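Local structure of large adhesion protein (Lap) involved in biofilm formation (Marinobacter hydrocarbonoclasticus, 6XI3) at residues A[229-234]-A[312-317]; A[318-323]-A[340-345]; A[335-340]-A[374-379]; A[360-365]-A[382-387]; A[388-393]-A[406-411]. The protein probably extends the adhesive end of a bacterial cell-surface protein toward its target during biofilm formation, through tandem Ig-like domains with calcium bound at their junctions. All coordinates share one frame; numbering follows the deposited sequence.

Interaction 1 of 5, residues A[229-234]-A[312-317]. With CA (calcium ion), chain B.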
# COMPACT_ATOMS: atom_id res chain seq x y z
N ASP A 229 5.23 8.95 -24.56
CA ASP A 229 6.57 9.45 -24.92
C ASP A 229 6.71 9.52 -26.45
O ASP A 229 7.17 10.54 -26.94
CB ASP A 229 7.67 8.61 -24.28
CG ASP A 229 7.53 8.66 -22.76
OD1 ASP A 229 7.02 9.67 -22.26
OD2 ASP A 229 7.89 7.70 -22.10
N THR A 230 6.33 8.46 -27.17
CA THR A 230 6.56 8.36 -28.62
C THR A 230 5.52 7.40 -29.17
O THR A 230 5.22 6.38 -28.53
CB THR A 230 8.03 7.99 -28.97
OG1 THR A 230 8.30 8.28 -30.35
CG2 THR A 230 8.36 6.53 -28.85
N VAL A 231 4.95 7.74 -30.31
CA VAL A 231 4.29 6.75 -31.19
C VAL A 231 5.16 6.61 -32.44
O VAL A 231 5.29 7.57 -33.22
CB VAL A 231 2.85 7.17 -31.53
CG1 VAL A 231 2.25 6.22 -32.57
CG2 VAL A 231 2.00 7.24 -30.28
N ASP A 232 5.78 5.46 -32.62
CA ASP A 232 6.62 5.22 -33.81
C ASP A 232 5.69 4.63 -34.88
O ASP A 232 5.35 3.44 -34.79
CB ASP A 232 7.81 4.34 -33.45
CG ASP A 232 8.75 4.13 -34.63
OD1 ASP A 232 8.26 4.22 -35.81
OD2 ASP A 232 9.93 3.86 -34.38
N SER A 233 5.20 5.46 -35.80
CA SER A 233 4.22 5.04 -36.83
C SER A 233 4.87 4.12 -37.87
O SER A 233 4.14 3.37 -38.54
CB SER A 233 3.54 6.25 -37.48
OG SER A 233 2.64 6.85 -36.54
N THR A 234 6.19 4.14 -38.02
CA THR A 234 6.93 3.22 -38.94
C THR A 234 6.97 1.81 -38.32
O THR A 234 6.52 0.85 -38.98
CB THR A 234 8.33 3.78 -39.25
OG1 THR A 234 8.10 5.07 -39.84
CG2 THR A 234 9.15 2.89 -40.15
N GLY A 312 -2.57 10.41 -27.95
CA GLY A 312 -1.49 10.17 -28.92
C GLY A 312 -2.06 10.15 -30.33
O GLY A 312 -3.28 10.35 -30.48
N SER A 313 -1.23 9.90 -31.33
CA SER A 313 -1.64 9.95 -32.75
C SER A 313 -0.83 8.92 -33.52
O SER A 313 0.37 8.75 -33.23
CB SER A 313 -1.49 11.34 -33.29
OG SER A 313 -2.02 11.41 -34.59
N LEU A 314 -1.52 8.16 -34.38
CA LEU A 314 -0.93 7.06 -35.16
C LEU A 314 -1.14 7.41 -36.62
O LEU A 314 -2.27 7.84 -36.98
CB LEU A 314 -1.60 5.74 -34.76
CG LEU A 314 -1.13 4.48 -35.48
CD1 LEU A 314 0.36 4.28 -35.33
CD2 LEU A 314 -1.89 3.24 -34.99
N ASP A 315 -0.07 7.33 -37.41
CA ASP A 315 -0.13 7.60 -38.86
C ASP A 315 0.79 6.61 -39.56
O ASP A 315 1.83 7.05 -40.09
CB ASP A 315 0.20 9.07 -39.15
CG ASP A 315 -0.11 9.51 -40.57
OD1 ASP A 315 -0.64 8.68 -41.33
OD2 ASP A 315 0.15 10.70 -40.89
N ALA A 316 0.45 5.31 -39.50
CA ALA A 316 1.28 4.22 -40.11
C ALA A 316 1.05 4.13 -41.63
O ALA A 316 1.90 3.61 -42.32
CB ALA A 316 1.00 2.92 -39.41
N THR A 317 -0.05 4.68 -42.13
CA THR A 317 -0.44 4.62 -43.57
C THR A 317 -0.74 6.04 -44.08
O THR A 317 -1.63 6.73 -43.54
CB THR A 317 -1.66 3.71 -43.77
OG1 THR A 317 -1.38 2.44 -43.19
CG2 THR A 317 -2.04 3.54 -45.23
CA CA B . -2.64 7.91 -42.02
O HOH W 1 3.92 2.24 -41.19
O HOH W 2 -2.77 9.78 -43.51
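Ser-233 meets the flat peptide between Leu-314 and Asp-315 through the N-H of that peptide: Asp-315 N lies 2.9 Å from Ser-233 OG, and the bond is nearly straight at 167°. The carbonyl of the preceding peptide is approached by a methyl, Val-231 CG1 standing 3.2 Å from Ser-313 O. On the carboxylate of Asp-315, OD1 is turned to the calcium ion at 2.2 Å. With Ser-233 OG anti to its carbonyl carbon (chi1 -72°), the hydroxyl is carried across to the chain just past the end of strand 305-314, and a small residue that accepts a bond suits this turn well. It also touches Leu-314 CD1, which meets Val-231 CG1 at 3.9 Å; the valine and leucine side chains cross at about a right angle and supply the apolar part of an otherwise polar contact. Further along, Ala-316 CB comes within 3.3 Å of Ser-233 O, and a water donates to both Ser-233 O and Ala-316 O. Beyond it, Thr-317 O binds the calcium as well, with Asp-289, Asp-343, Asn-399 and a second water completing six ligands. The contact thus joins the last strand of one sheet to the first strand of the other at the end of an Ig-like beta sandwich, beside the calcium site that links tandem domains of this RTX adhesin.

Interaction 2 of 5, residues A[318-323]-A[340-345]. With CA (calcium ion), chain B.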
# COMPACT_ATOMS: atom_id res chain seq x y z
N THR A 318 -0.04 6.44 -45.13
CA THR A 318 -0.16 7.76 -45.77
C THR A 318 -1.50 7.82 -46.47
O THR A 318 -1.70 7.00 -47.29
CB THR A 318 0.98 7.94 -46.77
OG1 THR A 318 2.16 7.81 -45.99
CG2 THR A 318 0.96 9.26 -47.50
N GLY A 319 -2.38 8.76 -46.12
CA GLY A 319 -3.64 8.91 -46.87
C GLY A 319 -3.35 9.12 -48.34
O GLY A 319 -2.35 9.81 -48.67
N ALA A 320 -4.17 8.54 -49.21
CA ALA A 320 -4.15 8.87 -50.65
C ALA A 320 -5.51 8.61 -51.29
O ALA A 320 -6.29 7.74 -50.81
CB ALA A 320 -3.05 8.10 -51.35
N LEU A 321 -5.77 9.34 -52.36
CA LEU A 321 -6.95 9.09 -53.21
C LEU A 321 -6.52 9.28 -54.67
O LEU A 321 -5.84 10.30 -54.96
CB LEU A 321 -8.07 10.04 -52.80
CG LEU A 321 -9.36 9.84 -53.59
CD1 LEU A 321 -10.60 10.07 -52.76
CD2 LEU A 321 -9.34 10.71 -54.84
N THR A 322 -6.89 8.34 -55.54
CA THR A 322 -6.84 8.52 -57.02
C THR A 322 -8.26 8.57 -57.59
O THR A 322 -9.14 7.90 -57.05
CB THR A 322 -6.11 7.38 -57.73
OG1 THR A 322 -6.90 6.19 -57.62
CG2 THR A 322 -4.71 7.15 -57.19
N VAL A 323 -8.44 9.25 -58.72
CA VAL A 323 -9.69 9.12 -59.51
C VAL A 323 -9.29 8.92 -60.97
O VAL A 323 -8.22 9.42 -61.37
CB VAL A 323 -10.61 10.34 -59.32
CG1 VAL A 323 -10.00 11.59 -59.94
CG2 VAL A 323 -11.99 10.09 -59.89
N THR A 340 -9.19 4.78 -56.21
CA THR A 340 -8.57 3.98 -55.14
C THR A 340 -8.33 4.94 -53.99
O THR A 340 -8.22 6.17 -54.23
CB THR A 340 -7.25 3.30 -55.57
OG1 THR A 340 -6.29 4.32 -55.89
CG2 THR A 340 -7.42 2.39 -56.77
N THR A 341 -8.19 4.37 -52.81
CA THR A 341 -7.84 5.14 -51.60
C THR A 341 -6.86 4.32 -50.76
O THR A 341 -6.87 3.11 -50.86
CB THR A 341 -9.08 5.58 -50.79
OG1 THR A 341 -9.79 4.46 -50.29
CG2 THR A 341 -10.02 6.47 -51.56
N ALA A 342 -6.05 5.02 -49.98
CA ALA A 342 -5.25 4.46 -48.88
C ALA A 342 -5.59 5.25 -47.61
O ALA A 342 -5.74 6.48 -47.72
CB ALA A 342 -3.78 4.52 -49.25
N ASP A 343 -5.80 4.55 -46.50
CA ASP A 343 -6.11 5.12 -45.16
C ASP A 343 -7.42 5.94 -45.17
O ASP A 343 -7.51 6.95 -44.41
CB ASP A 343 -4.97 5.98 -44.62
CG ASP A 343 -5.02 6.01 -43.09
OD1 ASP A 343 -5.54 5.03 -42.52
OD2 ASP A 343 -4.62 7.02 -42.50
N VAL A 344 -8.39 5.56 -45.99
CA VAL A 344 -9.79 6.05 -45.90
C VAL A 344 -10.66 4.88 -45.42
O VAL A 344 -10.70 3.89 -46.13
CB VAL A 344 -10.29 6.58 -47.26
CG1 VAL A 344 -11.72 7.09 -47.13
CG2 VAL A 344 -9.39 7.66 -47.82
N ALA A 345 -11.27 5.00 -44.25
CA ALA A 345 -12.11 3.95 -43.62
C ALA A 345 -13.13 3.51 -44.66
O ALA A 345 -13.74 4.35 -45.33
CB ALA A 345 -12.78 4.47 -42.37
CA CA B . -2.64 7.91 -42.02
O HOH W 2 -2.77 9.78 -43.51
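Leu-321 and Thr-341 form the close-packed side of this antiparallel pairing: Leu-321 CD1 lies 3.8 Å from Thr-341 CG2, a methyl set anti to the threonine's carbonyl carbon, while Thr-341 OG1 bonds instead to Gly-372 O. Leucine suits this inward face because its branches also fill the sandwich interior. Beside them the backbone is firmly laced, Ala-320 N donating a hydrogen bond to Ala-342 O at 3.0 Å and Ala-342 N donating one to Ala-320 O at 2.9 Å. The other face is more open. Ala-320 CB and Ala-342 CB are 4.2 Å apart, and next to them the exposed Thr-322 and Thr-340 join hydroxyls through a short OG1 to OG1 bond of 2.6 Å, in which either could donate. Short polar residues fit this solvent side. At the far end the pairing gives way to a turn, and Asp-343, whose positive phi turns the chain out of the strand, packs its CB over Gly-319 CA and carries OD2 to the calcium at 2.2 Å. Its OD1 forms a salt bridge with Arg-398, which probably steadies the carboxylate, and a calcium-bound water accepts from Gly-319 N. The pairing is the open end of the hairpin of strands 320-329 and 334-342. Strand 374-380 flanks the latter, and Leu-321 reaches across the sandwich to Ala-393 and Ala-395 of strand 387-396 and Leu-403 of strand 402-411.

Interaction 3 of 5, residues A[335-340]-A[374-379]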
# COMPACT_ATOMS: atom_id res chain seq x y z
N VAL A 335 -20.84 9.50 -67.82
CA VAL A 335 -19.44 9.15 -67.55
C VAL A 335 -19.40 8.00 -66.55
O VAL A 335 -20.35 7.84 -65.76
CB VAL A 335 -18.59 10.34 -67.08
CG1 VAL A 335 -18.57 11.44 -68.13
CG2 VAL A 335 -19.05 10.90 -65.75
N ASP A 336 -18.39 7.15 -66.68
CA ASP A 336 -18.06 6.14 -65.65
C ASP A 336 -16.74 6.59 -65.04
O ASP A 336 -15.83 6.93 -65.83
CB ASP A 336 -17.99 4.72 -66.23
CG ASP A 336 -19.27 4.22 -66.91
OD1 ASP A 336 -20.35 4.79 -66.71
OD2 ASP A 336 -19.16 3.25 -67.65
N LEU A 337 -16.67 6.62 -63.70
CA LEU A 337 -15.52 7.07 -62.90
C LEU A 337 -15.13 5.92 -61.99
O LEU A 337 -16.01 5.16 -61.64
CB LEU A 337 -15.91 8.27 -62.04
CG LEU A 337 -16.51 9.46 -62.77
CD1 LEU A 337 -16.98 10.49 -61.77
CD2 LEU A 337 -15.50 10.07 -63.73
N SER A 338 -13.87 5.80 -61.61
CA SER A 338 -13.42 4.85 -60.58
C SER A 338 -12.25 5.47 -59.81
O SER A 338 -11.67 6.45 -60.33
CB SER A 338 -13.01 3.54 -61.18
OG SER A 338 -12.08 3.75 -62.21
N GLY A 339 -11.90 4.91 -58.66
CA GLY A 339 -10.73 5.40 -57.92
C GLY A 339 -10.25 4.41 -56.89
O GLY A 339 -10.88 3.37 -56.73
N THR A 340 -9.19 4.78 -56.21
CA THR A 340 -8.57 3.98 -55.14
C THR A 340 -8.33 4.94 -53.99
O THR A 340 -8.22 6.17 -54.23
CB THR A 340 -7.25 3.30 -55.57
OG1 THR A 340 -6.29 4.32 -55.89
CG2 THR A 340 -7.42 2.39 -56.77
N TYR A 374 -13.60 2.70 -55.20
CA TYR A 374 -14.92 3.33 -55.35
C TYR A 374 -15.18 3.44 -56.85
O TYR A 374 -14.22 3.41 -57.61
CB TYR A 374 -15.02 4.69 -54.65
CG TYR A 374 -14.17 5.79 -55.22
CD1 TYR A 374 -12.86 5.95 -54.81
CD2 TYR A 374 -14.66 6.64 -56.19
CE1 TYR A 374 -12.04 6.94 -55.34
CE2 TYR A 374 -13.86 7.62 -56.74
CZ TYR A 374 -12.55 7.75 -56.33
OH TYR A 374 -11.78 8.73 -56.84
N SER A 375 -16.44 3.52 -57.23
CA SER A 375 -16.76 3.81 -58.64
C SER A 375 -18.12 4.48 -58.74
O SER A 375 -18.91 4.35 -57.82
CB SER A 375 -16.66 2.56 -59.48
OG SER A 375 -17.57 1.60 -59.06
N LEU A 376 -18.34 5.19 -59.85
CA LEU A 376 -19.66 5.74 -60.22
C LEU A 376 -19.85 5.40 -61.70
O LEU A 376 -18.93 5.63 -62.48
CB LEU A 376 -19.74 7.25 -59.96
CG LEU A 376 -19.38 7.69 -58.54
CD1 LEU A 376 -17.89 7.97 -58.40
CD2 LEU A 376 -20.15 8.93 -58.14
N THR A 377 -21.01 4.88 -62.06
CA THR A 377 -21.28 4.43 -63.43
C THR A 377 -22.57 5.13 -63.88
O THR A 377 -23.45 5.37 -63.05
CB THR A 377 -21.24 2.90 -63.46
OG1 THR A 377 -22.24 2.47 -62.56
CG2 THR A 377 -19.92 2.32 -63.01
N GLY A 378 -22.61 5.52 -65.14
CA GLY A 378 -23.81 6.14 -65.72
C GLY A 378 -24.13 7.50 -65.12
O GLY A 378 -25.31 7.84 -65.09
N VAL A 379 -23.13 8.29 -64.73
CA VAL A 379 -23.36 9.64 -64.15
C VAL A 379 -23.85 10.57 -65.28
O VAL A 379 -23.17 10.68 -66.33
CB VAL A 379 -22.10 10.18 -63.45
CG1 VAL A 379 -22.27 11.61 -63.00
CG2 VAL A 379 -21.68 9.31 -62.27
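Tyr-374 lays one face of its ring over Gly-339: Gly-339 CA is 3.7 Å from the ring centroid and 29° off the normal, a CH-pi contact. The ring is brought there by its first torsion (chi1 66°), which sets CG between the backbone N and the carbonyl carbon and swings the phenol across the neighbouring strand. Glycine fits beneath because a CB on that residue would run into the ring. The phenol continues past it, and Tyr-374 OH bonds to Thr-322 O one strand further on. On the same inward face the aliphatic side chains meet more loosely. Leu-337 CB and Leu-376 CD1 are 4.2 Å apart, and Val-335 CG2 rests at a slant against Val-379 CB at 3.9 Å, beta-branched residues that suit an extended chain. The reverse face carries the small Ser-338 and Ser-375, whose CB atoms lie 4.1 Å apart, with Ser-338 OG bonded to Asp-326. The register slips at a G1 bulge, where Gly-378 and Val-379 both face Val-335; positive phi favours glycine there. Asp-336 covers the irregularity: its OD1 accepts from Gly-378 N at 2.8 Å, nearly straight at 168°, with the donor close to the line of the C-O bond. Strand 334-342 is the middle of its three-stranded sheet, with 320-329 on its other side. Leu-337 packs against Val-352 and Val-391 of the facing sheet, and Leu-376 and Val-379 against strand 361-367, closing the sandwich edge.

Interaction 4 of 5, residues A[360-365]-A[382-387]. With NA (sodium ion), chain H; CA (calcium ion), chain C.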
# COMPACT_ATOMS: atom_id res chain seq x y z
N ASN A 360 -20.05 24.95 -65.57
CA ASN A 360 -21.21 24.15 -65.06
C ASN A 360 -20.67 22.95 -64.27
O ASN A 360 -19.54 22.52 -64.54
CB ASN A 360 -22.11 23.65 -66.18
CG ASN A 360 -22.66 24.77 -67.02
OD1 ASN A 360 -23.21 25.72 -66.47
ND2 ASN A 360 -22.56 24.65 -68.33
N VAL A 361 -21.38 22.50 -63.25
CA VAL A 361 -20.83 21.47 -62.33
C VAL A 361 -21.89 20.40 -62.13
O VAL A 361 -23.07 20.75 -61.98
CB VAL A 361 -20.31 22.04 -60.99
CG1 VAL A 361 -19.85 20.95 -60.04
CG2 VAL A 361 -19.17 23.02 -61.20
N VAL A 362 -21.47 19.14 -62.17
CA VAL A 362 -22.26 17.97 -61.70
C VAL A 362 -21.60 17.49 -60.41
O VAL A 362 -20.37 17.31 -60.42
CB VAL A 362 -22.34 16.83 -62.73
CG1 VAL A 362 -22.85 15.55 -62.07
CG2 VAL A 362 -23.21 17.22 -63.91
N ASN A 363 -22.41 17.29 -59.37
CA ASN A 363 -21.96 16.79 -58.05
C ASN A 363 -22.53 15.38 -57.86
O ASN A 363 -23.71 15.14 -58.18
CB ASN A 363 -22.42 17.69 -56.89
CG ASN A 363 -21.97 19.13 -57.02
OD1 ASN A 363 -20.80 19.45 -56.80
ND2 ASN A 363 -22.89 20.01 -57.37
N ALA A 364 -21.70 14.47 -57.36
CA ALA A 364 -22.10 13.09 -57.05
C ALA A 364 -21.36 12.66 -55.78
O ALA A 364 -20.38 13.33 -55.38
CB ALA A 364 -21.79 12.20 -58.23
N ILE A 365 -21.82 11.56 -55.19
CA ILE A 365 -21.30 11.00 -53.92
C ILE A 365 -21.43 9.48 -54.01
O ILE A 365 -22.48 8.96 -54.46
CB ILE A 365 -22.04 11.55 -52.67
CG1 ILE A 365 -22.24 13.07 -52.70
CG2 ILE A 365 -21.30 11.14 -51.42
CD1 ILE A 365 -22.94 13.63 -51.44
N SER A 382 -25.54 15.40 -69.00
CA SER A 382 -26.36 16.09 -70.04
C SER A 382 -26.45 17.60 -69.76
O SER A 382 -26.77 18.34 -70.70
CB SER A 382 -27.72 15.46 -70.22
OG SER A 382 -28.47 15.50 -69.01
N SER A 383 -26.21 18.07 -68.53
CA SER A 383 -26.21 19.52 -68.18
C SER A 383 -24.88 20.18 -68.55
O SER A 383 -24.81 21.41 -68.46
CB SER A 383 -26.51 19.74 -66.70
OG SER A 383 -25.44 19.28 -65.88
N LEU A 384 -23.83 19.43 -68.90
CA LEU A 384 -22.52 20.02 -69.25
C LEU A 384 -22.47 20.29 -70.76
O LEU A 384 -23.24 19.65 -71.48
CB LEU A 384 -21.40 19.07 -68.83
CG LEU A 384 -21.40 18.71 -67.34
CD1 LEU A 384 -20.14 17.94 -66.94
CD2 LEU A 384 -21.53 19.98 -66.49
N VAL A 385 -21.53 21.11 -71.20
CA VAL A 385 -21.39 21.49 -72.64
C VAL A 385 -20.12 20.85 -73.20
O VAL A 385 -19.19 20.53 -72.42
CB VAL A 385 -21.40 23.02 -72.85
CG1 VAL A 385 -22.69 23.63 -72.33
CG2 VAL A 385 -20.18 23.70 -72.26
N ASP A 386 -20.08 20.69 -74.51
CA ASP A 386 -18.91 20.09 -75.20
C ASP A 386 -17.65 20.87 -74.86
O ASP A 386 -17.73 22.09 -74.63
CB ASP A 386 -19.17 20.01 -76.70
CG ASP A 386 -20.13 18.89 -77.05
OD1 ASP A 386 -20.68 18.21 -76.11
OD2 ASP A 386 -20.29 18.68 -78.25
N GLY A 387 -16.53 20.16 -74.85
CA GLY A 387 -15.18 20.66 -74.58
C GLY A 387 -14.59 19.92 -73.38
O GLY A 387 -15.08 18.80 -73.07
NA NA H . -16.86 21.45 -71.72
CA CA C . -19.11 18.70 -80.40
O HOH W 3 -17.12 19.48 -79.55
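Leu-384 makes the central touch, its CD2 methyl resting 3.7 Å from Asn-360 CB and 4.1 Å from Val-362 CG2. The same valine methyl lies 3.6 Å from Ser-383 OG, so Val-362 bridges an apolar and a polar neighbour. Val-385 joins in as well, its CG1 standing 4.1 Å from Asn-360 ND2, the two side chains crossing at about a right angle; the asparagine amide bonds to a partner outside both segments. Between the two segments the contact is van der Waals packing. Leu-384 holds CG anti to its carbonyl carbon (chi1 -58°), which lets CD2 lean over the start of strand 361-367 while the residue itself stays buried against Ile-354 and Leu-411. Topologically this is the crossover loop of the Ig-like sandwich, by which the chain leaves the three-stranded sheet after strand 374-380 and enters the four-stranded one at strand 387-396. What probably helps to set the two segments against each other lies one layer out: a single carboxylate, that of Asp-356, accepts from Asn-360 N through OD1 and from Val-385 N through OD2. The loop backbone is tied further by ions. Val-385 O binds the sodium ion at 2.6 Å, together with Ser-357 OG and Asp-388 O. Gly-387 follows with backbone angles (phi 121°) that a residue with a CB could hardly adopt. Asp-386 OD2 binds the last calcium ion at 2.5 Å, alongside Asp-412, Thr-414 O and a water, and its OD1 is steadied by Ala-413 N.

Interaction 5 of 5, residues A[388-393]-A[406-411]. With NA (sodium ion), chain H.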
# COMPACT_ATOMS: atom_id res chain seq x y z
N ASP A 388 -13.61 20.53 -72.71
CA ASP A 388 -12.84 19.89 -71.62
C ASP A 388 -13.81 19.51 -70.49
O ASP A 388 -14.82 20.22 -70.27
CB ASP A 388 -11.71 20.80 -71.11
CG ASP A 388 -10.50 20.84 -72.04
OD1 ASP A 388 -10.40 19.96 -72.94
OD2 ASP A 388 -9.66 21.76 -71.86
N LEU A 389 -13.48 18.41 -69.82
CA LEU A 389 -14.12 17.97 -68.56
C LEU A 389 -13.00 17.83 -67.55
O LEU A 389 -11.96 17.26 -67.92
CB LEU A 389 -14.81 16.61 -68.72
CG LEU A 389 -16.08 16.56 -69.56
CD1 LEU A 389 -16.74 15.19 -69.44
CD2 LEU A 389 -17.07 17.65 -69.17
N THR A 390 -13.23 18.29 -66.33
CA THR A 390 -12.34 18.06 -65.18
C THR A 390 -13.15 17.36 -64.10
O THR A 390 -14.21 17.88 -63.72
CB THR A 390 -11.73 19.36 -64.64
OG1 THR A 390 -11.10 20.00 -65.74
CG2 THR A 390 -10.73 19.09 -63.53
N VAL A 391 -12.68 16.18 -63.70
CA VAL A 391 -13.28 15.36 -62.62
C VAL A 391 -12.42 15.63 -61.38
O VAL A 391 -11.19 15.52 -61.50
CB VAL A 391 -13.29 13.88 -63.00
CG1 VAL A 391 -13.69 12.99 -61.81
CG2 VAL A 391 -14.19 13.61 -64.20
N GLU A 392 -13.05 15.98 -60.26
CA GLU A 392 -12.36 16.13 -58.95
C GLU A 392 -13.02 15.16 -57.96
O GLU A 392 -14.25 15.12 -57.89
CB GLU A 392 -12.39 17.60 -58.51
CG GLU A 392 -11.87 17.85 -57.10
CD GLU A 392 -10.36 17.91 -56.97
OE1 GLU A 392 -9.66 17.76 -58.00
OE2 GLU A 392 -9.88 18.11 -55.83
N ALA A 393 -12.22 14.38 -57.24
CA ALA A 393 -12.72 13.51 -56.16
C ALA A 393 -12.01 13.85 -54.85
O ALA A 393 -10.79 14.11 -54.88
CB ALA A 393 -12.52 12.07 -56.56
N SER A 406 -7.60 14.64 -59.42
CA SER A 406 -8.39 15.10 -60.58
C SER A 406 -8.07 14.21 -61.78
O SER A 406 -7.07 13.45 -61.77
CB SER A 406 -8.16 16.56 -60.86
OG SER A 406 -6.86 16.76 -61.39
N ALA A 407 -8.98 14.21 -62.74
CA ALA A 407 -8.77 13.60 -64.06
C ALA A 407 -9.45 14.47 -65.11
O ALA A 407 -10.36 15.27 -64.78
CB ALA A 407 -9.28 12.20 -64.05
N ASN A 408 -8.96 14.36 -66.33
CA ASN A 408 -9.32 15.27 -67.44
C ASN A 408 -9.89 14.39 -68.54
O ASN A 408 -9.43 13.25 -68.70
CB ASN A 408 -8.12 16.08 -67.95
CG ASN A 408 -7.56 17.02 -66.90
OD1 ASN A 408 -6.39 16.91 -66.55
ND2 ASN A 408 -8.37 17.93 -66.39
N GLY A 409 -10.88 14.92 -69.24
CA GLY A 409 -11.37 14.30 -70.47
C GLY A 409 -12.11 15.33 -71.27
O GLY A 409 -11.86 16.55 -71.06
N ALA A 410 -13.04 14.86 -72.09
CA ALA A 410 -13.74 15.68 -73.08
C ALA A 410 -15.14 15.11 -73.24
O ALA A 410 -15.34 13.88 -73.11
CB ALA A 410 -12.97 15.72 -74.37
N LEU A 411 -16.08 16.02 -73.44
CA LEU A 411 -17.46 15.73 -73.85
C LEU A 411 -17.63 16.18 -75.30
O LEU A 411 -17.27 17.33 -75.60
CB LEU A 411 -18.36 16.51 -72.89
CG LEU A 411 -19.85 16.44 -73.16
CD1 LEU A 411 -20.32 14.99 -73.21
CD2 LEU A 411 -20.58 17.21 -72.08
NA NA H . -16.86 21.45 -71.72
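The first torsion of Leu-389 (chi1 -71°) sets CG anti to its carbonyl carbon and brings it, on the inner face, to 4.0 Å from Leu-411 CB. At the other end of the pairing Glu-392 bends at chi2 (80°), which folds the carboxylate back so that OE1 lies 3.4 Å from Ser-406 CB. Between them Thr-390 and Asn-408 run side by side on the outer face, pointing the same way, with Thr-390 OG1 3.5 Å from Asn-408 ND2. These polar residues suit the solvent side, whereas Leu-389, Val-391 and Ala-407 turn to the interior. The scaffold is the antiparallel beta hairpin of strands 387-396 and 402-411 in the four-stranded sheet of the Ig-like sandwich, markedly twisted, with a 143° angle between the strand directions. Its rungs are two hydrogen-bonded pairs: Leu-389 with Gly-409, where Leu-389 N is 2.8 Å from Gly-409 O, and Val-391 with Ala-407, where Val-391 N is 2.7 Å from Ala-407 O. The second of these is the straighter approach to the carbonyl, since Leu-389 N sits well above the carbonyl plane of Gly-409. Gly-409, lacking a side chain, keeps its place on the inner face small beside Leu-389. At the head of the strand Asp-388 uses its main-chain O, 2.8 Å from the sodium ion. Behind the hairpin, Val-391 rests on Ile-354 in its own sheet and on Val-323 from the facing one.

How the interactions relate
From the N terminus, interaction 1 comes first: it closes a loop of 77 residues, drawing the outer strands 223-232 and 305-314 of one sandwich together. The chain then passes straight into interaction 2, which closes a hairpin in the next domain; the two contacts meet at a shared calcium ion and water. Interaction 3 crosses interaction 2, sharing Thr-340, and together they order three strands into one sheet. Interaction 4 crosses interaction 3, tying strand 361-367 to the loop that leaves strand 374-380. Interaction 5, a hairpin in series after the rest, borders interaction 4 at the sodium ion and packs its inner face against interactions 2 and 3.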